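Local coordinates for alpha-n-acetylglucosaminidase family protein (PDB 4A42) that probably helps a family 89 alpha-N-acetylglucosaminidase hold on to carbohydrate, being one of its family 32 carbohydrate-binding modules, at residues V34-N39 against N44-G49. Residues are numbered along the deposited sequence; the frame is centred on the assembly and turned at random. Where two conformers were deposited one is given.
Sequences VEVTSN and NNLRDG. With CA (calcium ion), chain C.
In the beta-sandwich of this family 32 carbohydrate-binding module, of the F5/8 type C (discoidin-like) fold, strand 33-36 packs its Val34 and Val36 against Leu46 and Arg47 of the calcium-binding loop. Alternate residues of a strand point the same way, so both valines turn toward the loop while Glu35 between them faces away. Leu46, on the short 3-10 turn, reaches both with CD1, which lies 3.9 Å from CG1 of Val36 and 4.1 Å from CG1 of Val34. Branched, compact valines suit the strand, and the longer leucine reaches across from the turn to touch both; Val65, Ile144 and Trp55 complete the apolar surroundings of Leu46. The same turn serves the metal on another side. Asn45 gives its backbone O to calcium at 2.3 Å, while its side chain points away from the metal, and Asp48 adds OD1, an anionic ligand fit for a divalent cation; Asn50, Thr53, Gly142 and Glu143 supply the rest. A backbone bond from Arg47 N to Asn44 O, 3.1 Å long, closes the turn. The Arg47 chain bends at chi2 (99°), which brings a face of its guanidinium against Val34; its polar end is held chiefly by Ala27, and in one conformer of Asn44 OD1 lies in plane at its edge. The methyl CG2 of Val34 sits over the centre of one guanidinium face, 3.6 Å from Arg47 CZ.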
loop_
_atom_site.group_PDB
_atom_site.type_symbol
_atom_site.label_atom_id
_atom_site.label_comp_id
_atom_site.label_asym_id
_atom_site.label_seq_id
_atom_site.Cartn_x
_atom_site.Cartn_y
_atom_site.Cartn_z
ATOM N N VAL A 34 -9.529 -2.756 -4.473
ATOM C CA VAL A 34 -8.183 -3.257 -4.226
ATOM C C VAL A 34 -7.923 -4.497 -5.078
ATOM O O VAL A 34 -8.791 -5.363 -5.198
ATOM C CB VAL A 34 -7.991 -3.620 -2.741
ATOM C CG1 VAL A 34 -6.517 -3.881 -2.439
ATOM C CG2 VAL A 34 -8.532 -2.516 -1.849
ATOM N N GLU A 35 -6.736 -4.568 -5.676
ATOM C CA GLU A 35 -6.313 -5.742 -6.430
ATOM C C GLU A 35 -4.986 -6.208 -5.868
ATOM O O GLU A 35 -4.154 -5.385 -5.496
ATOM C CB GLU A 35 -6.136 -5.419 -7.907
ATOM C CG GLU A 35 -7.413 -5.316 -8.695
ATOM C CD GLU A 35 -7.140 -4.994 -10.147
ATOM O OE1 GLU A 35 -5.951 -4.996 -10.539
ATOM O OE2 GLU A 35 -8.109 -4.740 -10.893
ATOM N N VAL A 36 -4.787 -7.520 -5.801
ATOM C CA VAL A 36 -3.532 -8.071 -5.300
ATOM C C VAL A 36 -2.969 -9.084 -6.282
ATOM O O VAL A 36 -3.707 -9.674 -7.081
ATOM C CB VAL A 36 -3.706 -8.736 -3.916
ATOM C CG1 VAL A 36 -4.148 -7.711 -2.890
ATOM C CG2 VAL A 36 -4.704 -9.895 -3.998
ATOM N N THR A 37 -1.654 -9.278 -6.218
ATOM C CA THR A 37 -0.963 -10.195 -7.110
ATOM C C THR A 37 -1.069 -11.640 -6.651
ATOM O O THR A 37 -0.819 -12.563 -7.422
ATOM C CB THR A 37 0.523 -9.819 -7.256
ATOM O OG1 THR A 37 1.119 -9.714 -5.954
ATOM C CG2 THR A 37 0.645 -8.491 -7.970
ATOM N N SER A 38 -1.429 -11.833 -5.390
ATOM C CA SER A 38 -1.646 -13.176 -4.871
ATOM C C SER A 38 -2.504 -13.157 -3.625
ATOM O O SER A 38 -2.646 -12.120 -2.968
ATOM C CB SER A 38 -0.319 -13.877 -4.576
ATOM O OG SER A 38 0.235 -13.419 -3.370
ATOM N N ASN A 39 -3.055 -14.326 -3.309
ATOM C CA ASN A 39 -3.888 -14.505 -2.127
ATOM C C ASN A 39 -5.025 -13.498 -2.024
ATOM O O ASN A 39 -5.139 -12.768 -1.026
ATOM C CB ASN A 39 -3.039 -14.473 -0.858
ATOM C CG ASN A 39 -3.479 -15.504 0.149
ATOM O OD1 ASN A 39 -4.526 -16.131 -0.018
ATOM N ND2 ASN A 39 -2.689 -15.689 1.201
ATOM N N ASN A 44 -9.017 -8.113 1.394
ATOM C CA ASN A 44 -9.738 -7.109 2.152
ATOM C C ASN A 44 -9.144 -6.896 3.538
ATOM O O ASN A 44 -9.443 -5.910 4.199
ATOM C CB ASN A 44 -11.227 -7.427 2.200
ATOM C CG ASN A 44 -11.898 -7.174 0.871
ATOM O OD1 ASN A 44 -11.534 -6.238 0.151
ATOM N ND2 ASN A 44 -12.864 -8.013 0.526
ATOM N N ASN A 45 -8.281 -7.815 3.954
ATOM C CA ASN A 45 -7.559 -7.645 5.212
ATOM C C ASN A 45 -6.655 -6.420 5.144
ATOM O O ASN A 45 -6.207 -5.913 6.157
ATOM C CB ASN A 45 -6.732 -8.885 5.555
ATOM C CG ASN A 45 -7.597 -10.065 5.974
ATOM O OD1 ASN A 45 -8.788 -9.911 6.243
ATOM N ND2 ASN A 45 -6.994 -11.241 6.048
ATOM N N LEU A 46 -6.393 -5.934 3.945
ATOM C CA LEU A 46 -5.536 -4.757 3.802
ATOM C C LEU A 46 -6.209 -3.464 4.232
ATOM O O LEU A 46 -5.536 -2.466 4.499
ATOM C CB LEU A 46 -5.068 -4.607 2.355
ATOM C CG LEU A 46 -4.070 -5.634 1.853
ATOM C CD1 LEU A 46 -3.970 -5.513 0.340
ATOM C CD2 LEU A 46 -2.710 -5.407 2.519
ATOM N N ARG A 47 -7.528 -3.478 4.280
ATOM C CA ARG A 47 -8.232 -2.275 4.561
ATOM C C ARG A 47 -9.513 -2.494 5.373
ATOM O O ARG A 47 -10.509 -1.891 5.126
ATOM C CB ARG A 47 -8.501 -1.517 3.262
ATOM C CG ARG A 47 -8.986 -2.390 2.175
ATOM C CD ARG A 47 -10.471 -2.265 2.093
ATOM N NE ARG A 47 -11.063 -2.760 0.872
ATOM C CZ ARG A 47 -11.638 -1.991 -0.033
ATOM N NH1 ARG A 47 -11.696 -0.690 0.112
ATOM N NH2 ARG A 47 -12.156 -2.546 -1.078
ATOM N N ASP A 48 -9.405 -3.336 6.377
ATOM C CA ASP A 48 -10.533 -3.650 7.250
ATOM C C ASP A 48 -10.461 -2.964 8.613
ATOM O O ASP A 48 -11.330 -3.173 9.470
ATOM C CB ASP A 48 -10.704 -5.164 7.405
ATOM C CG ASP A 48 -9.552 -5.814 8.131
ATOM O OD1 ASP A 48 -8.507 -5.153 8.325
ATOM O OD2 ASP A 48 -9.693 -6.993 8.507
ATOM N N GLY A 49 -9.437 -2.138 8.811
ATOM C CA GLY A 49 -9.304 -1.380 10.044
ATOM C C GLY A 49 -8.769 -2.173 11.223
ATOM O O GLY A 49 -8.797 -1.691 12.350
HETATM CA CA CA C . -6.114 -5.650 8.452
#